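Local coordinates for phage-related conserved hypothetical protein, BB2244 (Bordetella bronchiseptica, PDB 2BDV) that is of unknown function but belongs to the SRAP family, some members of which crosslink to abasic sites in single-stranded DNA, so it may act likewise, at residues I95-K106 against P118-F129; G146-A154 against H162-P170. One frame throughout, in Å; residues are numbered along the deposited sequence.

Interaction 1 of 2, residues I95-K106 against P118-F129; sequences ILVPADGWYEWK and PYYIHGDAPLLF
Leu-127 N donates to Ala-99 O at 2.6 Å, the shortest bond between the two segments, and Ala-99 N returns a bond to Leu-127 O at 3.0 Å. Similar antiparallel pairing links Val-97 with Phe-129 and, beyond the corner at Asp-100, Trp-102 with Ile-121 and Glu-104 with Tyr-119. Gly-101 suits the bend, since a CB would run into Ile-121 O. Ile-121 sits over one face of the Trp-102 indole, its CB above the ring centre and its CG2 3.8 Å from the six-membered ring centroid in a CH-pi contact. The chi1 of Trp-102, 70°, which places CG between the backbone N and the carbonyl carbon, leaves CZ3 3.6 Å from Leu-127 CD1 at the ring edge. Trp-102 NE1 reaches Glu-104 OE1 at 2.8 Å, an oxygen also bonded by Met-158 N. Further along the hairpin, Pro-118 CB rides 3.7 Å from the centroid of the Trp-105 five-membered ring; the rigid proline ring offers somewhat polarised C-H groups to the electron-rich indole face. The hairpin thus spans two sheets: strands 5-7 and 201-204 flank 101-107 and 116-123, strand 147-151 runs beside 126-133, and helix 11-18 packs on Pro-98 and Pro-126.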
loop_
_atom_site.group_PDB
_atom_site.type_symbol
_atom_site.label_atom_id
_atom_site.label_comp_id
_atom_site.label_asym_id
_atom_site.label_seq_id
_atom_site.Cartn_x
_atom_site.Cartn_y
_atom_site.Cartn_z
ATOM N N ILE A 95 4.162 -8.504 -1.033
ATOM C CA ILE A 95 4.034 -8.184 0.383
ATOM C C ILE A 95 2.679 -7.538 0.659
ATOM O O ILE A 95 1.925 -7.211 -0.259
ATOM C CB ILE A 95 5.124 -7.182 0.841
ATOM C CG1 ILE A 95 4.849 -5.796 0.246
ATOM C CG2 ILE A 95 6.500 -7.664 0.394
ATOM C CD1 ILE A 95 5.584 -4.642 0.947
ATOM N N LEU A 96 2.387 -7.355 1.937
ATOM C CA LEU A 96 1.160 -6.713 2.351
ATOM C C LEU A 96 1.553 -5.524 3.219
ATOM O O LEU A 96 2.526 -5.588 3.970
ATOM C CB LEU A 96 0.283 -7.680 3.153
ATOM C CG LEU A 96 -0.198 -8.890 2.355
ATOM C CD1 LEU A 96 -0.625 -10.010 3.278
ATOM C CD2 LEU A 96 -1.348 -8.455 1.445
ATOM N N VAL A 97 0.808 -4.430 3.085
ATOM C CA VAL A 97 1.041 -3.234 3.878
ATOM C C VAL A 97 -0.224 -2.961 4.676
ATOM O O VAL A 97 -1.234 -2.507 4.123
ATOM C CB VAL A 97 1.318 -1.992 3.006
ATOM C CG1 VAL A 97 1.506 -0.778 3.905
ATOM C CG2 VAL A 97 2.558 -2.205 2.149
ATOM N N PRO A 98 -0.196 -3.240 5.985
ATOM C CA PRO A 98 -1.371 -3.004 6.823
ATOM C C PRO A 98 -1.667 -1.510 6.975
ATOM O O PRO A 98 -0.750 -0.682 6.973
ATOM C CB PRO A 98 -0.986 -3.670 8.137
ATOM C CG PRO A 98 0.488 -3.523 8.169
ATOM C CD PRO A 98 0.884 -3.863 6.764
ATOM N N ALA A 99 -2.953 -1.181 7.099
ATOM C CA ALA A 99 -3.396 0.200 7.241
ATOM C C ALA A 99 -4.822 0.333 7.777
ATOM O O ALA A 99 -5.722 -0.433 7.418
ATOM C CB ALA A 99 -3.291 0.912 5.898
ATOM N N ASP A 100 -5.022 1.326 8.631
ATOM C CA ASP A 100 -6.334 1.583 9.197
ATOM C C ASP A 100 -7.133 2.414 8.194
ATOM O O ASP A 100 -8.365 2.460 8.239
ATOM C CB ASP A 100 -6.154 2.305 10.533
ATOM C CG ASP A 100 -5.470 1.425 11.566
ATOM O OD1 ASP A 100 -6.171 0.643 12.234
ATOM O OD2 ASP A 100 -4.228 1.483 11.694
ATOM N N GLY A 101 -6.407 3.045 7.274
ATOM C CA GLY A 101 -7.021 3.872 6.244
ATOM C C GLY A 101 -5.991 4.650 5.428
ATOM O O GLY A 101 -4.783 4.495 5.625
ATOM N N TRP A 102 -6.453 5.487 4.503
ATOM C CA TRP A 102 -5.539 6.270 3.681
ATOM C C TRP A 102 -6.152 7.634 3.368
ATOM O O TRP A 102 -7.334 7.875 3.642
ATOM C CB TRP A 102 -5.190 5.510 2.382
ATOM C CG TRP A 102 -6.314 5.392 1.369
ATOM C CD1 TRP A 102 -6.536 6.201 0.296
ATOM C CD2 TRP A 102 -7.373 4.423 1.363
ATOM N NE1 TRP A 102 -7.665 5.804 -0.382
ATOM C CE2 TRP A 102 -8.201 4.713 0.250
ATOM C CE3 TRP A 102 -7.707 3.336 2.189
ATOM C CZ2 TRP A 102 -9.339 3.962 -0.061
ATOM C CZ3 TRP A 102 -8.842 2.587 1.880
ATOM C CH2 TRP A 102 -9.643 2.907 0.761
ATOM N N TYR A 103 -5.350 8.531 2.804
ATOM C CA TYR A 103 -5.845 9.858 2.486
ATOM C C TYR A 103 -5.841 10.181 1.001
ATOM O O TYR A 103 -4.968 9.739 0.263
ATOM C CB TYR A 103 -5.016 10.924 3.195
ATOM C CG TYR A 103 -4.863 10.737 4.683
ATOM C CD1 TYR A 103 -3.896 9.874 5.204
ATOM C CD2 TYR A 103 -5.660 11.448 5.573
ATOM C CE1 TYR A 103 -3.723 9.733 6.573
ATOM C CE2 TYR A 103 -5.498 11.314 6.942
ATOM C CZ TYR A 103 -4.527 10.456 7.436
ATOM O OH TYR A 103 -4.364 10.338 8.797
ATOM N N GLU A 104 -6.834 10.962 0.584
ATOM C CA GLU A 104 -6.960 11.438 -0.789
ATOM C C GLU A 104 -7.393 12.903 -0.684
ATOM O O GLU A 104 -8.220 13.250 0.154
ATOM C CB GLU A 104 -8.025 10.654 -1.564
ATOM C CG GLU A 104 -7.715 9.185 -1.769
ATOM C CD GLU A 104 -8.823 8.465 -2.496
ATOM O OE1 GLU A 104 -8.774 7.220 -2.591
ATOM O OE2 GLU A 104 -9.747 9.148 -2.979
ATOM N N TRP A 105 -6.831 13.752 -1.534
ATOM C CA TRP A 105 -7.162 15.167 -1.533
ATOM C C TRP A 105 -8.150 15.491 -2.651
ATOM O O TRP A 105 -7.938 15.148 -3.820
ATOM C CB TRP A 105 -5.887 15.996 -1.692
ATOM C CG TRP A 105 -5.038 16.022 -0.453
ATOM C CD1 TRP A 105 -4.871 17.075 0.416
ATOM C CD2 TRP A 105 -4.254 14.947 0.071
ATOM N NE1 TRP A 105 -4.030 16.717 1.444
ATOM C CE2 TRP A 105 -3.636 15.418 1.259
ATOM C CE3 TRP A 105 -4.012 13.628 -0.344
ATOM C CZ2 TRP A 105 -2.791 14.615 2.032
ATOM C CZ3 TRP A 105 -3.166 12.827 0.431
ATOM C CH2 TRP A 105 -2.568 13.328 1.605
ATOM N N LYS A 106 -9.238 16.151 -2.274
ATOM C CA LYS A 106 -10.281 16.521 -3.215
ATOM C C LYS A 106 -10.050 17.939 -3.717
ATOM O O LYS A 106 -10.108 18.894 -2.950
ATOM C CB LYS A 106 -11.644 16.424 -2.527
ATOM C CG LYS A 106 -12.838 16.717 -3.418
ATOM C CD LYS A 106 -12.949 15.705 -4.544
ATOM C CE LYS A 106 -14.269 15.843 -5.300
ATOM N NZ LYS A 106 -15.459 15.557 -4.442
ATOM N N PRO A 118 -8.368 17.524 2.180
ATOM C CA PRO A 118 -7.966 16.143 2.473
ATOM C C PRO A 118 -9.081 15.307 3.119
ATOM O O PRO A 118 -9.812 15.794 3.982
ATOM C CB PRO A 118 -6.766 16.330 3.407
ATOM C CG PRO A 118 -7.095 17.612 4.128
ATOM C CD PRO A 118 -7.630 18.487 3.022
ATOM N N TYR A 119 -9.217 14.055 2.688
ATOM C CA TYR A 119 -10.222 13.149 3.245
ATOM C C TYR A 119 -9.536 11.906 3.809
ATOM O O TYR A 119 -8.473 11.500 3.329
ATOM C CB TYR A 119 -11.226 12.699 2.168
ATOM C CG TYR A 119 -12.292 13.712 1.832
ATOM C CD1 TYR A 119 -12.023 14.778 0.972
ATOM C CD2 TYR A 119 -13.555 13.639 2.416
ATOM C CE1 TYR A 119 -12.982 15.751 0.704
ATOM C CE2 TYR A 119 -14.523 14.607 2.154
ATOM C CZ TYR A 119 -14.229 15.662 1.301
ATOM O OH TYR A 119 -15.171 16.645 1.071
ATOM N N TYR A 120 -10.132 11.307 4.834
ATOM C CA TYR A 120 -9.584 10.081 5.413
ATOM C C TYR A 120 -10.585 8.961 5.083
ATOM O O TYR A 120 -11.770 9.098 5.371
ATOM C CB TYR A 120 -9.426 10.213 6.940
ATOM C CG TYR A 120 -8.962 8.930 7.607
ATOM C CD1 TYR A 120 -7.736 8.362 7.277
ATOM C CD2 TYR A 120 -9.755 8.280 8.550
ATOM C CE1 TYR A 120 -7.307 7.186 7.861
ATOM C CE2 TYR A 120 -9.336 7.091 9.150
ATOM C CZ TYR A 120 -8.104 6.550 8.797
ATOM O OH TYR A 120 -7.649 5.379 9.371
ATOM N N ILE A 121 -10.105 7.882 4.461
ATOM C CA ILE A 121 -10.944 6.739 4.069
ATOM C C ILE A 121 -10.572 5.516 4.898
ATOM O O ILE A 121 -9.392 5.247 5.107
ATOM C CB ILE A 121 -10.750 6.322 2.567
ATOM C CG1 ILE A 121 -11.008 7.494 1.626
ATOM C CG2 ILE A 121 -11.740 5.242 2.192
ATOM C CD1 ILE A 121 -9.880 8.454 1.510
ATOM N N HIS A 122 -11.567 4.764 5.365
ATOM C CA HIS A 122 -11.278 3.571 6.165
ATOM C C HIS A 122 -12.386 2.521 6.104
ATOM O O HIS A 122 -13.438 2.735 5.503
ATOM C CB HIS A 122 -11.040 3.977 7.619
ATOM C CG HIS A 122 -12.273 4.471 8.304
ATOM N ND1 HIS A 122 -13.271 3.625 8.736
ATOM C CD2 HIS A 122 -12.704 5.727 8.566
ATOM C CE1 HIS A 122 -14.266 4.338 9.232
ATOM N NE2 HIS A 122 -13.947 5.616 9.140
ATOM N N GLY A 123 -12.123 1.381 6.730
ATOM C CA GLY A 123 -13.089 0.301 6.775
ATOM C C GLY A 123 -13.497 0.053 8.220
ATOM O O GLY A 123 -13.315 0.918 9.074
ATOM N N ASP A 124 -14.046 -1.131 8.488
ATOM C CA ASP A 124 -14.491 -1.509 9.823
ATOM C C ASP A 124 -13.388 -2.243 10.582
ATOM O O ASP A 124 -13.570 -2.645 11.727
ATOM C CB ASP A 124 -15.737 -2.387 9.714
ATOM C CG ASP A 124 -16.912 -1.646 9.093
ATOM O OD1 ASP A 124 -17.751 -2.286 8.421
ATOM O OD2 ASP A 124 -17.001 -0.415 9.286
ATOM N N ALA A 125 -12.242 -2.411 9.934
ATOM C CA ALA A 125 -11.103 -3.095 10.539
ATOM C C ALA A 125 -9.857 -2.827 9.705
ATOM O O ALA A 125 -9.955 -2.325 8.587
ATOM C CB ALA A 125 -11.380 -4.597 10.612
ATOM N N PRO A 126 -8.665 -3.146 10.246
ATOM C CA PRO A 126 -7.396 -2.939 9.540
ATOM C C PRO A 126 -7.437 -3.505 8.127
ATOM O O PRO A 126 -7.951 -4.600 7.903
ATOM C CB PRO A 126 -6.390 -3.665 10.429
ATOM C CG PRO A 126 -6.946 -3.417 11.797
ATOM C CD PRO A 126 -8.425 -3.679 11.601
ATOM N N LEU A 127 -6.884 -2.759 7.180
ATOM C CA LEU A 127 -6.881 -3.174 5.788
ATOM C C LEU A 127 -5.563 -3.843 5.403
ATOM O O LEU A 127 -4.511 -3.534 5.963
ATOM C CB LEU A 127 -7.121 -1.952 4.905
ATOM C CG LEU A 127 -8.164 -0.967 5.446
ATOM C CD1 LEU A 127 -8.151 0.265 4.567
ATOM C CD2 LEU A 127 -9.559 -1.596 5.484
ATOM N N LEU A 128 -5.618 -4.762 4.445
ATOM C CA LEU A 128 -4.410 -5.443 4.004
ATOM C C LEU A 128 -4.133 -5.050 2.558
ATOM O O LEU A 128 -4.635 -5.693 1.631
ATOM C CB LEU A 128 -4.581 -6.968 4.137
ATOM C CG LEU A 128 -5.052 -7.476 5.513
ATOM C CD1 LEU A 128 -5.229 -8.993 5.475
ATOM C CD2 LEU A 128 -4.067 -7.091 6.595
ATOM N N PHE A 129 -3.344 -3.988 2.365
ATOM C CA PHE A 129 -3.029 -3.526 1.010
ATOM C C PHE A 129 -2.009 -4.446 0.368
ATOM O O PHE A 129 -1.024 -4.822 0.992
ATOM C CB PHE A 129 -2.464 -2.083 0.984
ATOM C CG PHE A 129 -3.418 -1.023 1.483
ATOM C CD1 PHE A 129 -4.781 -1.277 1.594
ATOM C CD2 PHE A 129 -2.939 0.230 1.866
ATOM C CE1 PHE A 129 -5.647 -0.309 2.085
ATOM C CE2 PHE A 129 -3.797 1.199 2.355
ATOM C CZ PHE A 129 -5.153 0.931 2.466
#

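Interaction 2 of 2, residues G146-A154 against H162-P170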
loop_
_atom_site.group_PDB
_atom_site.type_symbol
_atom_site.label_atom_id
_atom_site.label_comp_id
_atom_site.label_asym_id
_atom_site.label_seq_id
_atom_site.Cartn_x
_atom_site.Cartn_y
_atom_site.Cartn_z
ATOM N N GLY A 146 12.848 -0.282 -2.400
ATOM C CA GLY A 146 11.579 0.174 -1.848
ATOM C C GLY A 146 10.386 -0.542 -2.464
ATOM O O GLY A 146 10.542 -1.292 -3.426
ATOM N N PHE A 147 9.190 -0.324 -1.921
ATOM C CA PHE A 147 8.004 -0.984 -2.462
ATOM C C PHE A 147 6.952 0.002 -2.953
ATOM O O PHE A 147 7.061 1.202 -2.717
ATOM C CB PHE A 147 7.372 -1.919 -1.417
ATOM C CG PHE A 147 6.745 -1.206 -0.243
ATOM C CD1 PHE A 147 7.435 -1.075 0.956
ATOM C CD2 PHE A 147 5.451 -0.688 -0.329
ATOM C CE1 PHE A 147 6.852 -0.444 2.059
ATOM C CE2 PHE A 147 4.853 -0.050 0.771
ATOM C CZ PHE A 147 5.557 0.071 1.968
ATOM N N ALA A 148 5.948 -0.509 -3.659
ATOM C CA ALA A 148 4.850 0.321 -4.136
ATOM C C ALA A 148 3.534 -0.371 -3.731
ATOM O O ALA A 148 3.471 -1.602 -3.670
ATOM C CB ALA A 148 4.925 0.478 -5.651
ATOM N N ILE A 149 2.499 0.409 -3.426
ATOM C CA ILE A 149 1.203 -0.168 -3.067
ATOM C C ILE A 149 0.462 -0.465 -4.371
ATOM O O ILE A 149 0.412 0.387 -5.250
ATOM C CB ILE A 149 0.322 0.818 -2.236
ATOM C CG1 ILE A 149 1.049 1.238 -0.959
ATOM C CG2 ILE A 149 -0.996 0.156 -1.846
ATOM C CD1 ILE A 149 1.622 0.066 -0.204
ATOM N N VAL A 150 -0.089 -1.670 -4.516
ATOM C CA VAL A 150 -0.836 -2.000 -5.738
ATOM C C VAL A 150 -2.125 -1.181 -5.715
ATOM O O VAL A 150 -2.890 -1.260 -4.758
ATOM C CB VAL A 150 -1.223 -3.482 -5.812
ATOM C CG1 VAL A 150 -2.047 -3.736 -7.075
ATOM C CG2 VAL A 150 0.022 -4.349 -5.803
ATOM N N THR A 151 -2.344 -0.400 -6.771
ATOM C CA THR A 151 -3.513 0.463 -6.900
ATOM C C THR A 151 -4.399 0.108 -8.108
ATOM O O THR A 151 -3.926 -0.424 -9.114
ATOM C CB THR A 151 -3.081 1.934 -7.046
ATOM O OG1 THR A 151 -2.110 2.036 -8.096
ATOM C CG2 THR A 151 -2.461 2.445 -5.744
ATOM N N ASN A 152 -5.682 0.440 -8.002
ATOM C CA ASN A 152 -6.646 0.174 -9.058
ATOM C C ASN A 152 -6.951 1.477 -9.771
ATOM O O ASN A 152 -8.012 2.077 -9.574
ATOM C CB ASN A 152 -7.926 -0.393 -8.456
ATOM C CG ASN A 152 -8.861 -0.962 -9.500
ATOM O OD1 ASN A 152 -9.916 -1.496 -9.166
ATOM N ND2 ASN A 152 -8.478 -0.853 -10.772
ATOM N N ASP A 153 -6.012 1.907 -10.604
ATOM C CA ASP A 153 -6.133 3.158 -11.341
ATOM C C ASP A 153 -7.442 3.319 -12.113
ATOM O O ASP A 153 -8.024 4.406 -12.137
ATOM C CB ASP A 153 -4.933 3.301 -12.284
ATOM C CG ASP A 153 -3.613 3.420 -11.532
ATOM O OD1 ASP A 153 -3.446 2.726 -10.502
ATOM O OD2 ASP A 153 -2.739 4.202 -11.973
ATOM N N ALA A 154 -7.906 2.236 -12.730
ATOM C CA ALA A 154 -9.140 2.264 -13.510
ATOM C C ALA A 154 -10.316 2.918 -12.781
ATOM O O ALA A 154 -11.142 3.588 -13.403
ATOM C CB ALA A 154 -9.518 0.846 -13.929
ATOM N N HIS A 162 -8.794 11.615 -9.458
ATOM C CA HIS A 162 -7.461 11.680 -10.044
ATOM C C HIS A 162 -6.443 10.860 -9.249
ATOM O O HIS A 162 -5.265 10.779 -9.618
ATOM C CB HIS A 162 -6.991 13.137 -10.126
ATOM C CG HIS A 162 -7.672 13.933 -11.196
ATOM N ND1 HIS A 162 -9.007 13.786 -11.499
ATOM C CD2 HIS A 162 -7.206 14.909 -12.013
ATOM C CE1 HIS A 162 -9.337 14.637 -12.454
ATOM N NE2 HIS A 162 -8.262 15.330 -12.783
ATOM N N ASP A 163 -6.887 10.261 -8.149
ATOM C CA ASP A 163 -5.986 9.459 -7.332
ATOM C C ASP A 163 -6.136 7.993 -7.710
ATOM O O ASP A 163 -6.884 7.645 -8.627
ATOM C CB ASP A 163 -6.280 9.669 -5.839
ATOM C CG ASP A 163 -5.036 9.512 -4.963
ATOM O OD1 ASP A 163 -4.901 10.283 -3.988
ATOM O OD2 ASP A 163 -4.199 8.618 -5.237
ATOM N N ARG A 164 -5.423 7.138 -6.996
ATOM C CA ARG A 164 -5.442 5.713 -7.273
ATOM C C ARG A 164 -5.725 4.946 -5.992
ATOM O O ARG A 164 -4.880 4.880 -5.103
ATOM C CB ARG A 164 -4.083 5.313 -7.853
ATOM C CG ARG A 164 -3.738 6.045 -9.150
ATOM C CD ARG A 164 -2.239 6.074 -9.404
ATOM N NE ARG A 164 -1.604 7.171 -8.682
ATOM C CZ ARG A 164 -1.697 8.453 -9.037
ATOM N NH1 ARG A 164 -1.095 9.392 -8.320
ATOM N NH2 ARG A 164 -2.377 8.797 -10.124
ATOM N N ARG A 165 -6.910 4.359 -5.893
ATOM C CA ARG A 165 -7.258 3.626 -4.685
ATOM C C ARG A 165 -6.417 2.368 -4.543
ATOM O O ARG A 165 -6.129 1.683 -5.519
ATOM C CB ARG A 165 -8.740 3.259 -4.680
ATOM C CG ARG A 165 -9.104 2.116 -5.601
ATOM C CD ARG A 165 -10.600 1.897 -5.592
ATOM N NE ARG A 165 -11.317 3.062 -6.110
ATOM C CZ ARG A 165 -12.639 3.139 -6.212
ATOM N NH1 ARG A 165 -13.200 4.236 -6.702
ATOM N NH2 ARG A 165 -13.398 2.120 -5.820
ATOM N N PRO A 166 -6.003 2.054 -3.310
ATOM C CA PRO A 166 -5.188 0.868 -3.031
ATOM C C PRO A 166 -6.017 -0.411 -3.028
ATOM O O PRO A 166 -7.134 -0.435 -2.519
ATOM C CB PRO A 166 -4.602 1.174 -1.660
ATOM C CG PRO A 166 -5.736 1.903 -0.993
ATOM C CD PRO A 166 -6.181 2.864 -2.090
ATOM N N VAL A 167 -5.471 -1.473 -3.603
ATOM C CA VAL A 167 -6.180 -2.741 -3.648
ATOM C C VAL A 167 -6.109 -3.427 -2.287
ATOM O O VAL A 167 -5.057 -3.914 -1.886
ATOM C CB VAL A 167 -5.572 -3.670 -4.722
ATOM C CG1 VAL A 167 -6.296 -5.012 -4.729
ATOM C CG2 VAL A 167 -5.667 -3.008 -6.087
ATOM N N ALA A 168 -7.230 -3.444 -1.573
ATOM C CA ALA A 168 -7.278 -4.090 -0.272
ATOM C C ALA A 168 -7.800 -5.505 -0.471
ATOM O O ALA A 168 -8.767 -5.724 -1.206
ATOM C CB ALA A 168 -8.190 -3.316 0.680
ATOM N N LEU A 169 -7.170 -6.464 0.198
ATOM C CA LEU A 169 -7.554 -7.857 0.065
ATOM C C LEU A 169 -8.155 -8.468 1.326
ATOM O O LEU A 169 -7.830 -8.072 2.442
ATOM C CB LEU A 169 -6.334 -8.693 -0.331
ATOM C CG LEU A 169 -5.530 -8.359 -1.591
ATOM C CD1 LEU A 169 -4.242 -9.154 -1.545
ATOM C CD2 LEU A 169 -6.327 -8.679 -2.856
ATOM N N PRO A 170 -9.056 -9.448 1.156
ATOM C CA PRO A 170 -9.670 -10.107 2.315
ATOM C C PRO A 170 -8.538 -10.925 2.961
ATOM O O PRO A 170 -7.573 -11.296 2.285
ATOM C CB PRO A 170 -10.728 -11.018 1.686
ATOM C CG PRO A 170 -11.046 -10.350 0.375
ATOM C CD PRO A 170 -9.693 -9.887 -0.099
#
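Thr-151 and Pro-166 form an isolated beta bridge, where the end of strand 147-151 meets the irregular chain that leads on to helix 171-178. Two hydrogen bonds make it: Val-167 N gives a straight bond (180°) to Val-150 O at 2.8 Å, and Asn-152 N points at Arg-165 O, also 2.8 Å away. Both use the residues next to Pro-166, so a proline, which has no N-H to offer, fits the middle of the pairing at no cost.

Side chains reinforce the bridge in two ways. On the apolar side Ile-149 CG2 runs alongside Pro-166 CB at 3.8 Å, the two side chains heading in one direction, and Val-150 CG1 meets Val-167 CG2, likewise 3.8 Å apart. Compact apolar residues, the branched Ile-149, Val-150 and Val-167 and the ring of Pro-166, suit this buried strip, which continues onto Phe-129.

At the other end the contact is polar. Thr-151 turns OG1 between its own N and carbonyl carbon (chi1 52°), where the hydroxyl donates to Asp-153 OD1 at 2.8 Å; its methyl CG2 meanwhile lies against Arg-164 O. The other carboxylate oxygen of Asp-153 has a salt bridge to Lys-75. Arg-165 leans its CG on Asn-152 CB, while NE and NH1 bond the carbonyls of Gly-156 and Gly-157, tying down the intervening loop. Arg-164, whose backbone N is held by Asp-163 OD2 at 2.6 Å, presents its methylenes rather than its charge. A kink at chi3 (-84°) carries the guanidinium off, leaving NE 4.6 Å from Asp-153 OD2, too far for a salt bridge. Any attraction is therefore probably diffuse, and the touching atom is instead Arg-164 CD, 3.2 Å from Asp-153 OD2.

Along the chain interaction 1 is complete before interaction 2 begins, and their centres lie about 10 Å apart. They share the mixed sheet: strand 126-133 of interaction 1 runs antiparallel beside strand 147-151 of interaction 2, and 94-99 lies on its far side. Between the two, Val-97 CG2 packs 3.4 Å from Ile-149 CD1, and Trp-102 CE2 lies 3.6 Å from Pro-166 CD. Leu-128 O and Leu-169 N, 3.0 Å apart, probably form a hydrogen bond that brings the chain before helix 171-178 against the bent hairpin, so the irregular chain packs against strands of both sheets.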